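Local structure of SAM dependent methyltransferase (Aquifex aeolicus, 3DH0) at residues A[39-44]-A[53-58]; A[114-119]-A[124-129]. The protein binds S-adenosylmethionine and probably acts as a methyltransferase, although its substrate is not established. All coordinates share one frame; numbering follows the deposited sequence.

Both contacts flank the S-adenosylmethionine site of one Rossmann-like domain, with centres about 18 Å apart, and contact 1 closes along the chain before contact 2 opens. Contact 1 packs strand 40-43 against helix 52-59, and its segment 39-44 ends at V44, beside the adenine. Contact 2 joins the loop after strand 107-113 to helix 122-132 and reaches the ligand from the sulfonium methyl to the adenine. The two meet directly: V44 CG1 lies 3.7 Å from F125 CZ, and L42 CD2 lies 3.9 Å from L129 CD2. V44 CG1 also comes within 3.9 Å of C2 of the adenine, so V44, at the end of segment 39-44, is itself a residue of the ligand pocket.

Contact 1: residues A[39-44]-A[53-58]; sequences MTVLDV and PYLSKM. With SAM (S-adenosylmethionine), chain C.
L55 lies across the D43 side chain at about a right angle, in the first half of a beta-alpha-beta unit in which strand 40-43 leads through helix 52-59 to strand 64-69. The fold is the Rossmann-like methyltransferase domain, with strand 40-43 hydrogen-bonded between strands 64-69 and 107-113. Alternation along the strand turns V41 and D43 toward the helix, while L42 points the other way. L55 answers both residues, one methyl to each. Its CD2 meets V41 CG2 at 4.2 Å, an apolar contact near the closest backbone approach, where the CA atoms of V41 and L55 are 7.5 Å apart. Beyond L55 the layer continues to L30 of helix 26-33 and to L35. The other methyl, CD1, rests against the carboxylate end of D43, 3.8 Å from CG, and is also near CB. CG of D43 stands anti to the backbone N (chi1 -173°), which carries the carboxylate out from the strand to the L55 CD1 methyl. From segment 53-58 the buried acid meets this methyl. D43 OD2 is hydrogen-bonded to T46 OG1, in the loop after the strand. The same oxygen, D43 OD2, sits 3.8 Å from L55 CD1.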
loop_
_atom_site.group_PDB
_atom_site.type_symbol
_atom_site.label_atom_id
_atom_site.label_comp_id
_atom_site.label_asym_id
_atom_site.label_seq_id
_atom_site.Cartn_x
_atom_site.Cartn_y
_atom_site.Cartn_z
ATOM N N MET A 39 -8.374 10.765 -8.147
ATOM C CA MET A 39 -7.571 10.736 -6.930
ATOM C C MET A 39 -6.092 10.434 -7.163
ATOM O O MET A 39 -5.725 9.673 -8.056
ATOM C CB MET A 39 -8.132 9.708 -5.941
ATOM C CG MET A 39 -9.285 10.203 -5.105
ATOM S SD MET A 39 -9.846 8.975 -3.954
ATOM C CE MET A 39 -8.885 9.304 -2.582
ATOM N N THR A 40 -5.237 11.060 -6.369
ATOM C CA THR A 40 -3.819 10.792 -6.472
ATOM C C THR A 40 -3.588 9.801 -5.363
ATOM O O THR A 40 -3.912 10.067 -4.207
ATOM C CB THR A 40 -2.974 12.038 -6.249
ATOM O OG1 THR A 40 -3.063 12.867 -7.408
ATOM C CG2 THR A 40 -1.524 11.667 -6.017
ATOM N N VAL A 41 -3.063 8.640 -5.730
ATOM C CA VAL A 41 -2.832 7.602 -4.750
ATOM C C VAL A 41 -1.372 7.222 -4.572
ATOM O O VAL A 41 -0.604 7.173 -5.530
ATOM C CB VAL A 41 -3.641 6.340 -5.101
ATOM C CG1 VAL A 41 -3.471 6.006 -6.560
ATOM C CG2 VAL A 41 -3.194 5.182 -4.239
ATOM N N LEU A 42 -0.999 6.975 -3.320
ATOM C CA LEU A 42 0.359 6.576 -2.987
ATOM C C LEU A 42 0.333 5.091 -2.675
ATOM O O LEU A 42 -0.467 4.639 -1.862
ATOM C CB LEU A 42 0.884 7.352 -1.772
ATOM C CG LEU A 42 2.338 7.033 -1.398
ATOM C CD1 LEU A 42 3.254 7.418 -2.551
ATOM C CD2 LEU A 42 2.744 7.771 -0.140
ATOM N N ASP A 43 1.201 4.344 -3.348
ATOM C CA ASP A 43 1.320 2.903 -3.164
ATOM C C ASP A 43 2.653 2.727 -2.463
ATOM O O ASP A 43 3.694 2.771 -3.100
ATOM C CB ASP A 43 1.330 2.218 -4.533
ATOM C CG ASP A 43 1.279 0.698 -4.442
ATOM O OD1 ASP A 43 0.977 0.163 -3.352
ATOM O OD2 ASP A 43 1.534 0.035 -5.476
ATOM N N VAL A 44 2.614 2.525 -1.154
ATOM C CA VAL A 44 3.834 2.415 -0.361
ATOM C C VAL A 44 4.831 1.299 -0.719
ATOM O O VAL A 44 5.883 1.580 -1.289
ATOM C CB VAL A 44 3.478 2.399 1.136
ATOM C CG1 VAL A 44 4.725 2.328 1.982
ATOM C CG2 VAL A 44 2.720 3.671 1.466
ATOM N N PRO A 53 -1.594 -1.997 -11.891
ATOM C CA PRO A 53 -2.551 -1.920 -13.001
ATOM C C PRO A 53 -3.947 -1.545 -12.501
ATOM O O PRO A 53 -4.744 -0.944 -13.217
ATOM C CB PRO A 53 -2.512 -3.333 -13.575
ATOM C CG PRO A 53 -1.085 -3.717 -13.369
ATOM C CD PRO A 53 -0.807 -3.242 -11.963
ATOM N N TYR A 54 -4.220 -1.906 -11.255
ATOM C CA TYR A 54 -5.504 -1.653 -10.630
ATOM C C TYR A 54 -5.675 -0.214 -10.239
ATOM O O TYR A 54 -6.574 0.457 -10.710
ATOM C CB TYR A 54 -5.650 -2.563 -9.421
ATOM C CG TYR A 54 -5.631 -4.007 -9.828
ATOM C CD1 TYR A 54 -6.744 -4.584 -10.433
ATOM C CD2 TYR A 54 -4.464 -4.771 -9.721
ATOM C CE1 TYR A 54 -6.707 -5.868 -10.931
ATOM C CE2 TYR A 54 -4.416 -6.073 -10.226
ATOM C CZ TYR A 54 -5.553 -6.608 -10.834
ATOM O OH TYR A 54 -5.526 -7.868 -11.381
ATOM N N LEU A 55 -4.802 0.249 -9.361
ATOM C CA LEU A 55 -4.806 1.632 -8.912
ATOM C C LEU A 55 -4.824 2.563 -10.129
ATOM O O LEU A 55 -5.549 3.551 -10.170
ATOM C CB LEU A 55 -3.547 1.887 -8.092
ATOM C CG LEU A 55 -3.392 1.031 -6.836
ATOM C CD1 LEU A 55 -1.972 1.156 -6.303
ATOM C CD2 LEU A 55 -4.422 1.456 -5.792
ATOM N N SER A 56 -4.010 2.227 -11.117
ATOM C CA SER A 56 -3.924 3.010 -12.332
ATOM C C SER A 56 -5.301 3.139 -12.982
ATOM O O SER A 56 -5.768 4.242 -13.291
ATOM C CB SER A 56 -2.949 2.334 -13.299
ATOM O OG SER A 56 -2.731 3.114 -14.451
ATOM N N LYS A 57 -5.947 1.998 -13.186
ATOM C CA LYS A 57 -7.244 1.981 -13.819
ATOM C C LYS A 57 -8.273 2.805 -13.065
ATOM O O LYS A 57 -9.014 3.582 -13.671
ATOM C CB LYS A 57 -7.753 0.549 -13.949
ATOM C CG LYS A 57 -9.102 0.456 -14.650
ATOM C CD LYS A 57 -9.789 -0.880 -14.416
ATOM C CE LYS A 57 -11.152 -0.927 -15.109
ATOM N NZ LYS A 57 -11.959 -2.145 -14.740
ATOM N N MET A 58 -8.309 2.634 -11.745
ATOM C CA MET A 58 -9.282 3.318 -10.900
ATOM C C MET A 58 -9.201 4.822 -10.749
ATOM O O MET A 58 -10.179 5.436 -10.366
ATOM C CB MET A 58 -9.311 2.690 -9.510
ATOM C CG MET A 58 -10.189 1.444 -9.430
ATOM S SD MET A 58 -10.690 1.051 -7.744
ATOM C CE MET A 58 -11.811 2.405 -7.410
HETATM N N SAM C . 2.634 -4.583 -2.068
HETATM C CA SAM C . 3.368 -5.440 -3.049
HETATM C C SAM C . 2.397 -6.274 -3.853
HETATM O O SAM C . 1.193 -6.166 -3.618
HETATM O OXT SAM C . 2.922 -7.037 -4.728
HETATM C CB SAM C . 4.339 -6.354 -2.310
HETATM C CG SAM C . 5.055 -5.572 -1.285
HETATM S SD SAM C . 6.288 -6.362 -0.214
HETATM C CE SAM C . 5.278 -7.397 0.847
HETATM C "C5'" SAM C . 6.764 -5.011 0.758
HETATM C "C4'" SAM C . 7.652 -3.990 0.078
HETATM O "O4'" SAM C . 7.827 -2.967 1.052
HETATM C "C3'" SAM C . 9.094 -4.489 -0.142
HETATM O "O3'" SAM C . 9.234 -4.597 -1.588
HETATM C "C2'" SAM C . 10.004 -3.382 0.353
HETATM O "O2'" SAM C . 11.108 -2.994 -0.437
HETATM C "C1'" SAM C . 8.964 -2.280 0.724
HETATM N N9 SAM C . 9.258 -1.439 1.868
HETATM C C8 SAM C . 9.723 -1.768 3.125
HETATM N N7 SAM C . 9.852 -0.742 3.907
HETATM C C5 SAM C . 9.450 0.340 3.126
HETATM C C6 SAM C . 9.347 1.737 3.389
HETATM N N6 SAM C . 9.679 2.264 4.588
HETATM N N1 SAM C . 8.895 2.568 2.372
HETATM C C2 SAM C . 8.575 1.998 1.186
HETATM N N3 SAM C . 8.634 0.707 0.843
HETATM C C4 SAM C . 9.079 -0.075 1.864
#

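Contact 2: residues A[114-119]-A[124-129]; sequences FTFHEL and KFLEEL. With SAM (S-adenosylmethionine), chain C.
L119 reaches from the loop after strand 107-113 to the F125 ring on helix 122-132, the two side chains crossing at about a right angle. Its CB points toward the helix, and a chi1 of -57° sets CG anti to the carbonyl carbon, from where both methyls reach the F125 ring. CD1 approaches the near side of the ring, 3.9 Å from F125 CD1. CD2 sits over the ring centre, 4.0 Å from the centroid and 9° off the normal, a CH-pi contact with one face of F125. L119 CD2 also lies near N6 of the adenine of S-adenosylmethionine, at 3.4 Å. The F125 ring meets the adenine too, its CE2 being 3.9 Å from N1. With an alanine at F125, L119 CD2 is likely to lose its aromatic face, and a gap would probably open beside N1 and N6 of the adenine.

In this Rossmann-like methyltransferase fold the ligand lies at the carboxyl ends of the parallel strands, and segment 114-119 is the loop leaving one of them. It includes a short 3-10 segment, 116-118. T115 OG1 gives a weak hydrogen bond to the ribose O4', while the E118 carboxylate lies beside C5', with its OE1 held by the backbone N of F7. F116 and L126 make a second apolar contact: L126 CD2 comes to the edge of the F116 ring, near its plane. Helix 161-170 packs on this pair, through V164 and I167 on F116 and L168 on L126. The approach of L126 CD2 to F116 CE1 measures 3.9 Å.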
loop_
_atom_site.group_PDB
_atom_site.type_symbol
_atom_site.label_atom_id
_atom_site.label_comp_id
_atom_site.label_asym_id
_atom_site.label_seq_id
_atom_site.Cartn_x
_atom_site.Cartn_y
_atom_site.Cartn_z
ATOM N N PHE A 114 0.417 -5.144 2.334
ATOM C CA PHE A 114 1.407 -6.062 2.894
ATOM C C PHE A 114 2.765 -5.427 3.166
ATOM O O PHE A 114 3.787 -6.113 3.154
ATOM C CB PHE A 114 1.608 -7.267 1.967
ATOM C CG PHE A 114 0.347 -8.020 1.674
ATOM C CD1 PHE A 114 -0.279 -7.893 0.434
ATOM C CD2 PHE A 114 -0.221 -8.848 2.639
ATOM C CE1 PHE A 114 -1.444 -8.576 0.157
ATOM C CE2 PHE A 114 -1.387 -9.540 2.377
ATOM C CZ PHE A 114 -2.007 -9.408 1.129
ATOM N N THR A 115 2.786 -4.131 3.428
ATOM C CA THR A 115 4.054 -3.486 3.675
ATOM C C THR A 115 4.192 -2.866 5.069
ATOM O O THR A 115 5.305 -2.594 5.520
ATOM C CB THR A 115 4.354 -2.436 2.538
ATOM O OG1 THR A 115 5.375 -1.511 2.950
ATOM C CG2 THR A 115 3.104 -1.682 2.177
ATOM N N PHE A 116 3.083 -2.669 5.770
ATOM C CA PHE A 116 3.146 -2.060 7.093
ATOM C C PHE A 116 4.063 -2.788 8.078
ATOM O O PHE A 116 4.883 -2.162 8.748
ATOM C CB PHE A 116 1.756 -1.963 7.695
ATOM C CG PHE A 116 1.684 -1.080 8.906
ATOM C CD1 PHE A 116 1.684 0.306 8.774
ATOM C CD2 PHE A 116 1.623 -1.633 10.177
ATOM C CE1 PHE A 116 1.622 1.131 9.895
ATOM C CE2 PHE A 116 1.562 -0.825 11.304
ATOM C CZ PHE A 116 1.561 0.564 11.165
ATOM N N HIS A 117 3.922 -4.105 8.177
ATOM C CA HIS A 117 4.752 -4.885 9.094
ATOM C C HIS A 117 6.239 -4.882 8.708
ATOM O O HIS A 117 7.066 -5.431 9.429
ATOM C CB HIS A 117 4.268 -6.338 9.147
ATOM C CG HIS A 117 4.506 -7.086 7.877
ATOM N ND1 HIS A 117 3.755 -6.878 6.739
ATOM C CD2 HIS A 117 5.475 -7.973 7.533
ATOM C CE1 HIS A 117 4.254 -7.597 5.748
ATOM N NE2 HIS A 117 5.299 -8.268 6.204
ATOM N N GLU A 118 6.576 -4.278 7.570
ATOM C CA GLU A 118 7.966 -4.223 7.114
ATOM C C GLU A 118 8.669 -2.898 7.449
ATOM O O GLU A 118 9.870 -2.746 7.226
ATOM C CB GLU A 118 8.032 -4.444 5.601
ATOM C CG GLU A 118 8.265 -5.866 5.199
ATOM C CD GLU A 118 8.624 -5.997 3.737
ATOM O OE1 GLU A 118 9.507 -5.257 3.272
ATOM O OE2 GLU A 118 8.028 -6.851 3.052
ATOM N N LEU A 119 7.916 -1.944 7.979
ATOM C CA LEU A 119 8.467 -0.640 8.323
ATOM C C LEU A 119 9.412 -0.650 9.531
ATOM O O LEU A 119 9.028 -1.086 10.620
ATOM C CB LEU A 119 7.318 0.336 8.599
ATOM C CG LEU A 119 6.290 0.541 7.481
ATOM C CD1 LEU A 119 5.117 1.381 7.972
ATOM C CD2 LEU A 119 6.975 1.204 6.302
ATOM N N LYS A 124 7.093 6.874 12.911
ATOM C CA LYS A 124 7.941 7.927 12.371
ATOM C C LYS A 124 7.644 8.006 10.885
ATOM O O LYS A 124 7.736 9.068 10.277
ATOM C CB LYS A 124 9.415 7.577 12.613
ATOM C CG LYS A 124 10.420 8.623 12.178
ATOM C CD LYS A 124 11.846 8.223 12.587
ATOM C CE LYS A 124 11.999 8.119 14.114
ATOM N NZ LYS A 124 13.350 7.653 14.560
ATOM N N PHE A 125 7.294 6.864 10.303
ATOM C CA PHE A 125 6.956 6.803 8.889
ATOM C C PHE A 125 5.575 7.421 8.735
ATOM O O PHE A 125 5.298 8.151 7.779
ATOM C CB PHE A 125 6.941 5.357 8.416
ATOM C CG PHE A 125 6.516 5.202 6.992
ATOM C CD1 PHE A 125 5.177 5.033 6.671
ATOM C CD2 PHE A 125 7.451 5.269 5.965
ATOM C CE1 PHE A 125 4.776 4.932 5.345
ATOM C CE2 PHE A 125 7.061 5.170 4.637
ATOM C CZ PHE A 125 5.725 5.001 4.322
ATOM N N LEU A 126 4.714 7.119 9.706
ATOM C CA LEU A 126 3.354 7.650 9.742
ATOM C C LEU A 126 3.348 9.178 9.728
ATOM O O LEU A 126 2.473 9.786 9.121
ATOM C CB LEU A 126 2.633 7.163 10.994
ATOM C CG LEU A 126 1.948 5.802 10.916
ATOM C CD1 LEU A 126 0.815 5.843 9.902
ATOM C CD2 LEU A 126 2.960 4.755 10.530
ATOM N N GLU A 127 4.311 9.797 10.406
ATOM C CA GLU A 127 4.370 11.251 10.433
ATOM C C GLU A 127 4.704 11.750 9.041
ATOM O O GLU A 127 4.081 12.692 8.534
ATOM C CB GLU A 127 5.428 11.743 11.418
ATOM C CG GLU A 127 5.147 11.347 12.841
ATOM C CD GLU A 127 3.745 11.745 13.316
ATOM O OE1 GLU A 127 3.430 12.956 13.317
ATOM O OE2 GLU A 127 2.963 10.839 13.695
ATOM N N GLU A 128 5.683 11.105 8.416
ATOM C CA GLU A 128 6.085 11.488 7.070
ATOM C C GLU A 128 4.874 11.338 6.141
ATOM O O GLU A 128 4.658 12.158 5.251
ATOM C CB GLU A 128 7.245 10.600 6.612
ATOM C CG GLU A 128 7.800 10.891 5.223
ATOM C CD GLU A 128 8.344 12.311 5.050
ATOM O OE1 GLU A 128 8.789 12.930 6.041
ATOM O OE2 GLU A 128 8.345 12.802 3.905
ATOM N N LEU A 129 4.076 10.298 6.379
ATOM C CA LEU A 129 2.897 10.042 5.565
ATOM C C LEU A 129 1.851 11.162 5.573
ATOM O O LEU A 129 1.286 11.487 4.533
ATOM C CB LEU A 129 2.236 8.737 6.001
ATOM C CG LEU A 129 2.389 7.508 5.093
ATOM C CD1 LEU A 129 1.644 6.367 5.722
ATOM C CD2 LEU A 129 1.842 7.775 3.698
HETATM N N SAM C . 2.634 -4.583 -2.068
HETATM C CA SAM C . 3.368 -5.440 -3.049
HETATM C C SAM C . 2.397 -6.274 -3.853
HETATM O O SAM C . 1.193 -6.166 -3.618
HETATM O OXT SAM C . 2.922 -7.037 -4.728
HETATM C CB SAM C . 4.339 -6.354 -2.310
HETATM C CG SAM C . 5.055 -5.572 -1.285
HETATM S SD SAM C . 6.288 -6.362 -0.214
HETATM C CE SAM C . 5.278 -7.397 0.847
HETATM C "C5'" SAM C . 6.764 -5.011 0.758
HETATM C "C4'" SAM C . 7.652 -3.990 0.078
HETATM O "O4'" SAM C . 7.827 -2.967 1.052
HETATM C "C3'" SAM C . 9.094 -4.489 -0.142
HETATM O "O3'" SAM C . 9.234 -4.597 -1.588
HETATM C "C2'" SAM C . 10.004 -3.382 0.353
HETATM O "O2'" SAM C . 11.108 -2.994 -0.437
HETATM C "C1'" SAM C . 8.964 -2.280 0.724
HETATM N N9 SAM C . 9.258 -1.439 1.868
HETATM C C8 SAM C . 9.723 -1.768 3.125
HETATM N N7 SAM C . 9.852 -0.742 3.907
HETATM C C5 SAM C . 9.450 0.340 3.126
HETATM C C6 SAM C . 9.347 1.737 3.389
HETATM N N6 SAM C . 9.679 2.264 4.588
HETATM N N1 SAM C . 8.895 2.568 2.372
HETATM C C2 SAM C . 8.575 1.998 1.186
HETATM N N3 SAM C . 8.634 0.707 0.843
HETATM C C4 SAM C . 9.079 -0.075 1.864
#